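Local coordinates for ParB domain protein nuclease (Sulfolobus solfataricus, PDB 5K5D) that probably takes part in DNA segregation as an archaeal pNOB8-like ParB partition protein and may have nuclease activity, at residues 118-123 and 174-179; 26-31 and 95-100; 195-200 and 223-228. The protein carries 4 engineered substitutions. All coordinates share one frame; numbering follows the deposited sequence.

Contact 1 of 3, residues 118-123 and 174-179; sequences KIADRI and ERILKE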
loop_
_atom_site.group_PDB
_atom_site.type_symbol
_atom_site.label_atom_id
_atom_site.label_comp_id
_atom_site.label_asym_id
_atom_site.label_seq_id
_atom_site.Cartn_x
_atom_site.Cartn_y
_atom_site.Cartn_z
ATOM N N LYS B 118 -0.961 2.775 1.052
ATOM C CA LYS B 118 -1.191 3.939 0.200
ATOM C C LYS B 118 -2.675 4.089 -0.067
ATOM O O LYS B 118 -3.212 5.194 -0.066
ATOM C CB LYS B 118 -0.446 3.815 -1.126
ATOM C CG LYS B 118 1.023 4.154 -1.059
ATOM C CD LYS B 118 1.645 4.056 -2.436
ATOM C CE LYS B 118 3.160 4.088 -2.366
ATOM N NZ LYS B 118 3.770 3.919 -3.714
ATOM N N ILE B 119 -3.332 2.959 -0.289
ATOM C CA ILE B 119 -4.767 2.946 -0.525
ATOM C C ILE B 119 -5.540 3.320 0.742
ATOM O O ILE B 119 -6.333 4.259 0.730
ATOM C CB ILE B 119 -5.239 1.576 -1.058
ATOM C CG1 ILE B 119 -4.603 1.290 -2.423
ATOM C CG2 ILE B 119 -6.751 1.534 -1.167
ATOM C CD1 ILE B 119 -4.997 2.280 -3.514
ATOM N N ALA B 120 -5.292 2.605 1.836
ATOM C CA ALA B 120 -6.048 2.819 3.071
ATOM C C ALA B 120 -5.938 4.257 3.586
ATOM O O ALA B 120 -6.908 4.818 4.097
ATOM C CB ALA B 120 -5.621 1.823 4.144
ATOM N N ASP B 121 -4.751 4.839 3.446
ATOM C CA ASP B 121 -4.508 6.237 3.786
ATOM C C ASP B 121 -5.372 7.183 2.958
ATOM O O ASP B 121 -5.859 8.189 3.473
ATOM C CB ASP B 121 -3.030 6.592 3.573
ATOM C CG ASP B 121 -2.133 6.090 4.695
ATOM O OD1 ASP B 121 -2.567 5.220 5.483
ATOM O OD2 ASP B 121 -0.984 6.564 4.781
ATOM N N ARG B 122 -5.547 6.870 1.674
ATOM C CA ARG B 122 -6.370 7.698 0.794
ATOM C C ARG B 122 -7.825 7.617 1.223
ATOM O O ARG B 122 -8.505 8.636 1.357
ATOM C CB ARG B 122 -6.262 7.251 -0.665
ATOM C CG ARG B 122 -4.856 7.198 -1.241
ATOM C CD ARG B 122 -4.124 8.514 -1.093
ATOM N NE ARG B 122 -3.105 8.677 -2.130
ATOM C CZ ARG B 122 -1.891 8.135 -2.091
ATOM N NH1 ARG B 122 -1.527 7.377 -1.062
ATOM N NH2 ARG B 122 -1.041 8.349 -3.086
ATOM N N ILE B 123 -8.294 6.391 1.433
ATOM C CA ILE B 123 -9.678 6.159 1.821
ATOM C C ILE B 123 -9.998 6.837 3.152
ATOM O O ILE B 123 -11.122 7.287 3.379
ATOM C CB ILE B 123 -9.989 4.650 1.925
ATOM C CG1 ILE B 123 -9.881 3.985 0.551
ATOM C CG2 ILE B 123 -11.368 4.426 2.524
ATOM C CD1 ILE B 123 -10.883 4.486 -0.447
ATOM N N GLU B 174 -7.915 -0.149 10.895
ATOM C CA GLU B 174 -8.010 -1.593 10.733
ATOM C C GLU B 174 -9.325 -2.002 10.077
ATOM O O GLU B 174 -9.356 -2.912 9.247
ATOM C CB GLU B 174 -7.861 -2.298 12.081
ATOM C CG GLU B 174 -7.941 -3.808 11.995
ATOM C CD GLU B 174 -7.913 -4.464 13.360
ATOM O OE1 GLU B 174 -8.723 -5.387 13.596
ATOM O OE2 GLU B 174 -7.083 -4.054 14.198
ATOM N N ARG B 175 -10.412 -1.337 10.455
ATOM C CA ARG B 175 -11.717 -1.656 9.893
ATOM C C ARG B 175 -11.716 -1.318 8.411
ATOM O O ARG B 175 -12.331 -2.012 7.600
ATOM C CB ARG B 175 -12.827 -0.891 10.618
ATOM C CG ARG B 175 -13.386 0.295 9.843
ATOM C CD ARG B 175 -14.467 1.024 10.634
ATOM N NE ARG B 175 -14.010 1.391 11.973
ATOM C CZ ARG B 175 -14.367 2.501 12.610
ATOM N NH1 ARG B 175 -15.185 3.368 12.028
ATOM N NH2 ARG B 175 -13.903 2.747 13.827
ATOM N N ILE B 176 -11.012 -0.245 8.067
ATOM C CA ILE B 176 -10.872 0.162 6.678
ATOM C C ILE B 176 -10.155 -0.916 5.871
ATOM O O ILE B 176 -10.552 -1.229 4.750
ATOM C CB ILE B 176 -10.116 1.493 6.564
ATOM C CG1 ILE B 176 -10.989 2.630 7.099
ATOM C CG2 ILE B 176 -9.712 1.751 5.127
ATOM C CD1 ILE B 176 -10.447 4.007 6.814
ATOM N N LEU B 177 -9.105 -1.487 6.455
ATOM C CA LEU B 177 -8.379 -2.583 5.829
ATOM C C LEU B 177 -9.310 -3.746 5.535
ATOM O O LEU B 177 -9.326 -4.274 4.421
ATOM C CB LEU B 177 -7.247 -3.064 6.731
ATOM C CG LEU B 177 -6.200 -2.017 7.094
ATOM C CD1 LEU B 177 -5.134 -2.618 8.007
ATOM C CD2 LEU B 177 -5.589 -1.445 5.828
ATOM N N LYS B 178 -10.078 -4.151 6.543
ATOM C CA LYS B 178 -10.992 -5.276 6.390
ATOM C C LYS B 178 -11.955 -5.041 5.233
ATOM O O LYS B 178 -12.175 -5.928 4.411
ATOM C CB LYS B 178 -11.750 -5.557 7.691
ATOM C CG LYS B 178 -10.909 -6.249 8.755
ATOM C CD LYS B 178 -11.756 -6.711 9.934
ATOM C CE LYS B 178 -12.470 -5.541 10.601
ATOM N NZ LYS B 178 -13.221 -5.953 11.824
ATOM N N GLU B 179 -12.510 -3.836 5.159
ATOM C CA GLU B 179 -13.425 -3.482 4.077
ATOM C C GLU B 179 -12.800 -3.713 2.705
ATOM O O GLU B 179 -13.477 -4.142 1.771
ATOM C CB GLU B 179 -13.865 -2.024 4.207
ATOM C CG GLU B 179 -14.672 -1.735 5.460
ATOM C CD GLU B 179 -14.890 -0.252 5.677
ATOM O OE1 GLU B 179 -14.203 0.551 5.010
ATOM O OE2 GLU B 179 -15.744 0.110 6.512
#

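Contact 2 of 3, residues 26-31 and 95-100; sequences KTMVPS and ELIWTF. Engineered in segment 26-31: Met28 (natural residue Leu).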
loop_
_atom_site.group_PDB
_atom_site.type_symbol
_atom_site.label_atom_id
_atom_site.label_comp_id
_atom_site.label_asym_id
_atom_site.label_seq_id
_atom_site.Cartn_x
_atom_site.Cartn_y
_atom_site.Cartn_z
ATOM N N LYS B 26 -0.673 6.816 -11.705
ATOM C CA LYS B 26 0.496 6.338 -12.433
ATOM C C LYS B 26 1.568 5.809 -11.492
ATOM O O LYS B 26 2.352 4.939 -11.863
ATOM C CB LYS B 26 1.074 7.458 -13.294
ATOM C CG LYS B 26 2.338 7.080 -14.046
ATOM C CD LYS B 26 2.815 8.243 -14.903
ATOM C CE LYS B 26 3.953 7.829 -15.819
ATOM N NZ LYS B 26 4.369 8.948 -16.710
ATOM N N THR B 27 1.591 6.327 -10.268
ATOM C CA THR B 27 2.631 5.964 -9.317
ATOM C C THR B 27 2.096 5.250 -8.083
ATOM O O THR B 27 2.840 5.018 -7.136
ATOM C CB THR B 27 3.428 7.200 -8.865
ATOM O OG1 THR B 27 2.573 8.081 -8.124
ATOM C CG2 THR B 27 4.004 7.930 -10.076
HETATM N N MSE B 28 0.814 4.897 -8.097
HETATM C CA MSE B 28 0.201 4.178 -6.979
HETATM C C MSE B 28 0.907 2.860 -6.679
HETATM O O MSE B 28 1.291 2.594 -5.537
HETATM C CB MSE B 28 -1.281 3.906 -7.248
HETATM C CG MSE B 28 -2.208 5.050 -6.867
HETATM SE SE MSE B 28 -2.051 5.545 -4.983
HETATM C CE MSE B 28 -2.088 3.768 -4.199
ATOM N N VAL B 29 1.064 2.035 -7.710
ATOM C CA VAL B 29 1.647 0.713 -7.536
ATOM C C VAL B 29 3.165 0.777 -7.512
ATOM O O VAL B 29 3.782 1.345 -8.418
ATOM C CB VAL B 29 1.181 -0.268 -8.629
ATOM C CG1 VAL B 29 1.934 -1.579 -8.515
ATOM C CG2 VAL B 29 -0.327 -0.497 -8.528
ATOM N N PRO B 30 3.771 0.205 -6.458
ATOM C CA PRO B 30 5.229 0.175 -6.313
ATOM C C PRO B 30 5.882 -0.507 -7.511
ATOM O O PRO B 30 5.361 -1.508 -8.008
ATOM C CB PRO B 30 5.438 -0.665 -5.048
ATOM C CG PRO B 30 4.160 -0.521 -4.279
ATOM C CD PRO B 30 3.087 -0.447 -5.326
ATOM N N SER B 31 7.003 0.039 -7.971
ATOM C CA SER B 31 7.720 -0.526 -9.107
ATOM C C SER B 31 8.111 -1.973 -8.834
ATOM O O SER B 31 8.524 -2.317 -7.729
ATOM C CB SER B 31 8.965 0.305 -9.419
ATOM O OG SER B 31 9.831 0.354 -8.300
ATOM N N GLU B 95 -10.237 2.105 -5.114
ATOM C CA GLU B 95 -10.709 0.744 -4.878
ATOM C C GLU B 95 -10.374 -0.168 -6.045
ATOM O O GLU B 95 -9.957 -1.310 -5.850
ATOM C CB GLU B 95 -12.208 0.734 -4.569
ATOM C CG GLU B 95 -12.515 1.280 -3.182
ATOM C CD GLU B 95 -13.891 1.905 -3.072
ATOM O OE1 GLU B 95 -14.798 1.513 -3.840
ATOM O OE2 GLU B 95 -14.060 2.796 -2.213
ATOM N N LEU B 96 -10.545 0.349 -7.257
ATOM C CA LEU B 96 -10.202 -0.397 -8.461
ATOM C C LEU B 96 -8.722 -0.757 -8.494
ATOM O O LEU B 96 -8.366 -1.896 -8.775
ATOM C CB LEU B 96 -10.594 0.388 -9.710
ATOM C CG LEU B 96 -12.104 0.481 -9.918
ATOM C CD1 LEU B 96 -12.437 1.335 -11.131
ATOM C CD2 LEU B 96 -12.687 -0.920 -10.056
ATOM N N ILE B 97 -7.863 0.212 -8.197
ATOM C CA ILE B 97 -6.426 -0.023 -8.217
ATOM C C ILE B 97 -6.038 -1.114 -7.227
ATOM O O ILE B 97 -5.126 -1.900 -7.486
ATOM C CB ILE B 97 -5.627 1.254 -7.900
ATOM C CG1 ILE B 97 -5.756 2.272 -9.039
ATOM C CG2 ILE B 97 -4.156 0.917 -7.671
ATOM C CD1 ILE B 97 -5.214 3.649 -8.689
ATOM N N TRP B 98 -6.730 -1.162 -6.094
ATOM C CA TRP B 98 -6.447 -2.185 -5.095
ATOM C C TRP B 98 -6.986 -3.535 -5.533
ATOM O O TRP B 98 -6.344 -4.570 -5.345
ATOM C CB TRP B 98 -7.043 -1.816 -3.741
ATOM C CG TRP B 98 -6.886 -2.906 -2.725
ATOM C CD1 TRP B 98 -7.880 -3.633 -2.137
ATOM C CD2 TRP B 98 -5.654 -3.409 -2.189
ATOM N NE1 TRP B 98 -7.345 -4.546 -1.261
ATOM C CE2 TRP B 98 -5.984 -4.427 -1.277
ATOM C CE3 TRP B 98 -4.311 -3.080 -2.390
ATOM C CZ2 TRP B 98 -5.012 -5.128 -0.563
ATOM C CZ3 TRP B 98 -3.351 -3.780 -1.682
ATOM C CH2 TRP B 98 -3.705 -4.792 -0.780
ATOM N N THR B 99 -8.179 -3.520 -6.112
ATOM C CA THR B 99 -8.805 -4.746 -6.570
ATOM C C THR B 99 -7.948 -5.436 -7.613
ATOM O O THR B 99 -7.795 -6.653 -7.584
ATOM C CB THR B 99 -10.201 -4.494 -7.155
ATOM O OG1 THR B 99 -11.116 -4.199 -6.092
ATOM C CG2 THR B 99 -10.685 -5.730 -7.895
ATOM N N PHE B 100 -7.376 -4.656 -8.523
ATOM C CA PHE B 100 -6.619 -5.228 -9.628
ATOM C C PHE B 100 -5.129 -5.376 -9.353
ATOM O O PHE B 100 -4.371 -5.752 -10.247
ATOM C CB PHE B 100 -6.851 -4.432 -10.913
ATOM C CG PHE B 100 -8.233 -4.592 -11.467
ATOM C CD1 PHE B 100 -9.137 -3.542 -11.436
ATOM C CD2 PHE B 100 -8.640 -5.808 -11.993
ATOM C CE1 PHE B 100 -10.421 -3.700 -11.937
ATOM C CE2 PHE B 100 -9.922 -5.975 -12.495
ATOM C CZ PHE B 100 -10.814 -4.920 -12.466
#

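Contact 3 of 3, residues 195-200 and 223-228; sequences MAILRI and RIYTRV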
loop_
_atom_site.group_PDB
_atom_site.type_symbol
_atom_site.label_atom_id
_atom_site.label_comp_id
_atom_site.label_asym_id
_atom_site.label_seq_id
_atom_site.Cartn_x
_atom_site.Cartn_y
_atom_site.Cartn_z
HETATM N N MSE B 195 -0.417 -4.670 11.002
HETATM C CA MSE B 195 -0.109 -3.528 10.156
HETATM C C MSE B 195 -0.794 -2.275 10.676
HETATM O O MSE B 195 -0.193 -1.202 10.710
HETATM C CB MSE B 195 -0.511 -3.795 8.705
HETATM C CG MSE B 195 0.186 -2.873 7.715
HETATM SE SE MSE B 195 -0.983 -1.552 6.881
HETATM C CE MSE B 195 -1.796 -2.698 5.540
ATOM N N ALA B 196 -2.049 -2.421 11.095
ATOM C CA ALA B 196 -2.829 -1.292 11.588
ATOM C C ALA B 196 -2.212 -0.688 12.846
ATOM O O ALA B 196 -2.101 0.534 12.969
ATOM C CB ALA B 196 -4.270 -1.707 11.842
ATOM N N ILE B 197 -1.807 -1.549 13.777
ATOM C CA ILE B 197 -1.171 -1.094 15.011
ATOM C C ILE B 197 0.156 -0.392 14.736
ATOM O O ILE B 197 0.457 0.643 15.328
ATOM C CB ILE B 197 -0.943 -2.256 15.988
ATOM C CG1 ILE B 197 -2.289 -2.826 16.438
ATOM C CG2 ILE B 197 -0.130 -1.792 17.188
ATOM C CD1 ILE B 197 -2.177 -3.946 17.440
ATOM N N LEU B 198 0.954 -0.954 13.836
ATOM C CA LEU B 198 2.222 -0.341 13.486
ATOM C C LEU B 198 1.983 0.978 12.763
ATOM O O LEU B 198 2.670 1.964 13.014
ATOM C CB LEU B 198 3.062 -1.273 12.606
ATOM C CG LEU B 198 3.467 -2.631 13.180
ATOM C CD1 LEU B 198 4.378 -3.364 12.211
ATOM C CD2 LEU B 198 4.137 -2.477 14.535
ATOM N N ARG B 199 1.002 0.991 11.870
ATOM C CA ARG B 199 0.750 2.165 11.047
ATOM C C ARG B 199 0.395 3.376 11.900
ATOM O O ARG B 199 0.765 4.507 11.574
ATOM C CB ARG B 199 -0.361 1.881 10.037
ATOM C CG ARG B 199 -0.304 2.758 8.800
ATOM C CD ARG B 199 -1.048 4.053 9.010
ATOM N NE ARG B 199 -0.746 5.021 7.963
ATOM C CZ ARG B 199 0.100 6.033 8.107
ATOM N NH1 ARG B 199 0.725 6.215 9.264
ATOM N NH2 ARG B 199 0.315 6.868 7.098
ATOM N N ILE B 200 -0.310 3.128 12.999
ATOM C CA ILE B 200 -0.791 4.202 13.864
ATOM C C ILE B 200 0.166 4.514 15.013
ATOM O O ILE B 200 0.440 5.681 15.307
ATOM C CB ILE B 200 -2.194 3.883 14.420
ATOM C CG1 ILE B 200 -3.266 4.387 13.452
ATOM C CG2 ILE B 200 -2.383 4.502 15.798
ATOM C CD1 ILE B 200 -3.150 3.809 12.049
ATOM N N ARG B 223 7.246 -8.080 15.749
ATOM C CA ARG B 223 7.943 -8.693 16.874
ATOM C C ARG B 223 8.829 -7.655 17.546
ATOM O O ARG B 223 8.906 -7.589 18.775
ATOM C CB ARG B 223 8.789 -9.880 16.412
ATOM C CG ARG B 223 7.998 -11.147 16.114
ATOM C CD ARG B 223 8.926 -12.277 15.699
ATOM N NE ARG B 223 9.899 -12.594 16.741
ATOM C CZ ARG B 223 11.035 -13.252 16.533
ATOM N NH1 ARG B 223 11.353 -13.663 15.311
ATOM N NH2 ARG B 223 11.860 -13.493 17.544
ATOM N N ILE B 224 9.493 -6.844 16.727
ATOM C CA ILE B 224 10.333 -5.762 17.227
ATOM C C ILE B 224 9.507 -4.765 18.028
ATOM O O ILE B 224 9.937 -4.300 19.087
ATOM C CB ILE B 224 11.029 -5.016 16.077
ATOM C CG1 ILE B 224 12.117 -5.896 15.457
ATOM C CG2 ILE B 224 11.619 -3.707 16.572
ATOM C CD1 ILE B 224 12.837 -5.251 14.293
ATOM N N TYR B 225 8.320 -4.444 17.517
ATOM C CA TYR B 225 7.421 -3.508 18.185
ATOM C C TYR B 225 7.078 -3.971 19.598
ATOM O O TYR B 225 7.409 -3.304 20.580
ATOM C CB TYR B 225 6.136 -3.316 17.372
ATOM C CG TYR B 225 5.075 -2.527 18.098
ATOM C CD1 TYR B 225 5.193 -1.150 18.256
ATOM C CD2 TYR B 225 3.954 -3.154 18.631
ATOM C CE1 TYR B 225 4.221 -0.418 18.925
ATOM C CE2 TYR B 225 2.978 -2.428 19.304
ATOM C CZ TYR B 225 3.120 -1.063 19.446
ATOM O OH TYR B 225 2.158 -0.336 20.107
ATOM N N THR B 226 6.404 -5.112 19.690
ATOM C CA THR B 226 5.970 -5.645 20.973
ATOM C C THR B 226 7.152 -5.840 21.923
ATOM O O THR B 226 7.038 -5.617 23.128
ATOM C CB THR B 226 5.216 -6.969 20.793
ATOM O OG1 THR B 226 6.007 -7.866 20.005
ATOM C CG2 THR B 226 3.893 -6.724 20.080
ATOM N N ARG B 227 8.287 -6.246 21.368
ATOM C CA ARG B 227 9.506 -6.424 22.147
ATOM C C ARG B 227 9.959 -5.106 22.771
ATOM O O ARG B 227 9.990 -4.962 23.993
ATOM C CB ARG B 227 10.610 -7.000 21.261
ATOM C CG ARG B 227 12.016 -6.852 21.814
ATOM C CD ARG B 227 12.220 -7.689 23.060
ATOM N NE ARG B 227 13.616 -7.688 23.485
ATOM C CZ ARG B 227 14.085 -8.391 24.510
ATOM N NH1 ARG B 227 13.265 -9.153 25.220
ATOM N NH2 ARG B 227 15.371 -8.331 24.825
ATOM N N VAL B 228 10.292 -4.143 21.921
ATOM C CA VAL B 228 10.823 -2.860 22.369
ATOM C C VAL B 228 9.849 -2.078 23.254
ATOM O O VAL B 228 10.264 -1.206 24.019
ATOM C CB VAL B 228 11.268 -1.997 21.170
ATOM C CG1 VAL B 228 11.722 -0.642 21.631
ATOM C CG2 VAL B 228 12.396 -2.687 20.420
#

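Contact 1 of 3, residues 118-123 and 174-179
Ala120 meets helix 170-180 through its methyl group: CB lies 3.7 Å from Leu177 CD2 and 4.2 Å from Ile176 CG2. One turn further on, Ile123 CG2 comes within 4.1 Å of Ile176 CG2, the two isoleucines meeting obliquely through their branch methyls. In Ile176 this branch stands anti to the backbone N while CG1 lies beside it (chi1 -70°), which turns CG2 into the interface. Leu177 starts out pointing away from helix 109-128, yet its CD2 branch reaches back to the alanine. No hydrogen bond joins the two segments, and the touching residues are all buried.

Helix 109-128 here packs across helix 170-180: the axes of the short segments 118-123 and 174-179 approach to 9.9 Å, with 113° between their N-to-C directions. The patch buries 165 Å² in total; Ala120 and Leu177 have the nearest CA atoms, 6.5 Å apart.

Polar groups frame this apolar patch. Asp121 OD1 is hydrogen-bonded to Tyr173 OH, one residue before segment 174-179, while on helix 90-99 Asp91 and Glu95 lie against Ile123.

Contact 2 of 3, residues 26-31 and 95-100
Ile97 faces both Met28 and Val29: its CD1 meets Met28 CG, while its CG2 lies against both Met28 CB and Val29 CG2. Both segments belong to the ParB-like N-terminal region, where a loop following helix 23-26 packs against the C-terminal part of helix 90-99; the nearest backbone pair, Met28 and Ile97, has CA atoms 7.9 Å apart.

The side chains of Met28 and Ile97 lie nearly perpendicular to each other. Met28 is an engineered residue, leucine in the natural sequence, modelled as selenomethionine. Its CG touches Ile97 CD1 at 3.8 Å, so the meeting is made near the root of the chain. Bends at chi2 (-58°) and chi3 (-46°) then carry the selenium and CE away from the isoleucine, toward Leu115, Ile119 and Arg122 of helix 109-128. The residue thus lies between two helices.

Val29 approaches differently, running antiparallel alongside Ile97. In Ile97, chi1 (-69°) sets CG2 opposite the backbone N and CG1 beside it; the extended second torsion then carries CD1 to Met28 CG, with CG2 shared between the two loop residues.

The link between the segments is apolar, without hydrogen bonds across it, and buries 114 Å² in total. Ile97 also rests on Ile60 of strand 59-61, which ties the patch to the edge of the mixed sheet. The nearest atoms of the Val29 side chain and a bound citric acid, probably from the crystallisation liquor, are about 3 Å apart. On the opposing helix, Ile97 CG2 sits 4.2 Å from Val29 CG2.

Contact 3 of 3, residues 195-200 and 223-228
A chi1 of 171° swings the Tyr225 ring opposite its backbone N, and the phenol extends from helix 218-230 toward helix 189-201. Leu198 answers with CG beside its own backbone N (chi1 -61°); with CD1 extended (chi2 -176°), the other branch, CD2, is turned to the base of the tyrosine. There CD2 lies 3.6 Å from Tyr225 CB and 3.7 Å from Tyr225 CG, the two side chains running alongside each other with opposite directions.

Ile197 takes the far end of the ring. Its CG2 branch is 3.8 Å from Tyr225 CE2 and 4.0 Å from Tyr225 OH, and this side chain lies nearly perpendicular to that of the tyrosine. Both methyls approach the ring obliquely, one near its root and the other near the hydroxyl. The contact is carried by these three residues without a hydrogen bond across the segments. It buries 127 Å² and is partly exposed at Ile197 and Tyr225, whereas Leu198 is buried. Leu198 and Tyr225 are also the nearest backbone pair, their CA atoms 7.7 Å apart.

Segment 223-228 falls in the region assigned to the Ssol_1539-like second domain, and its Arg227 forms a salt bridge with Asp261. The tyrosine also touches Thr202, just past helix 189-201. Leu198 is packed in turn against Leu205 and Leu206 of helix 203-210, while Met195 and Ala196 lie against helix 170-180.

The three contacts follow one another along the chain, contact 2 before contact 1 and contact 3 after it, and contact 1 touches both others. Met28 of contact 2 reaches helix 109-128, where its CE abuts Ile119 and its carbonyl O takes a weak hydrogen bond from Lys118 NZ; the centres of contacts 1 and 2 are about 13 Å apart. The centre of contact 3 is about 17 Å from that of contact 1, and the two are coupled by the Asp121 OD2 to Arg199 NH2 salt bridge of 2.7 Å. Glu174 CB also packs on Ala196 CB at 3.6 Å. Contacts 2 and 3 do not touch, their centres being about 25 Å apart. The citric acid lies beside Val29 of contact 2.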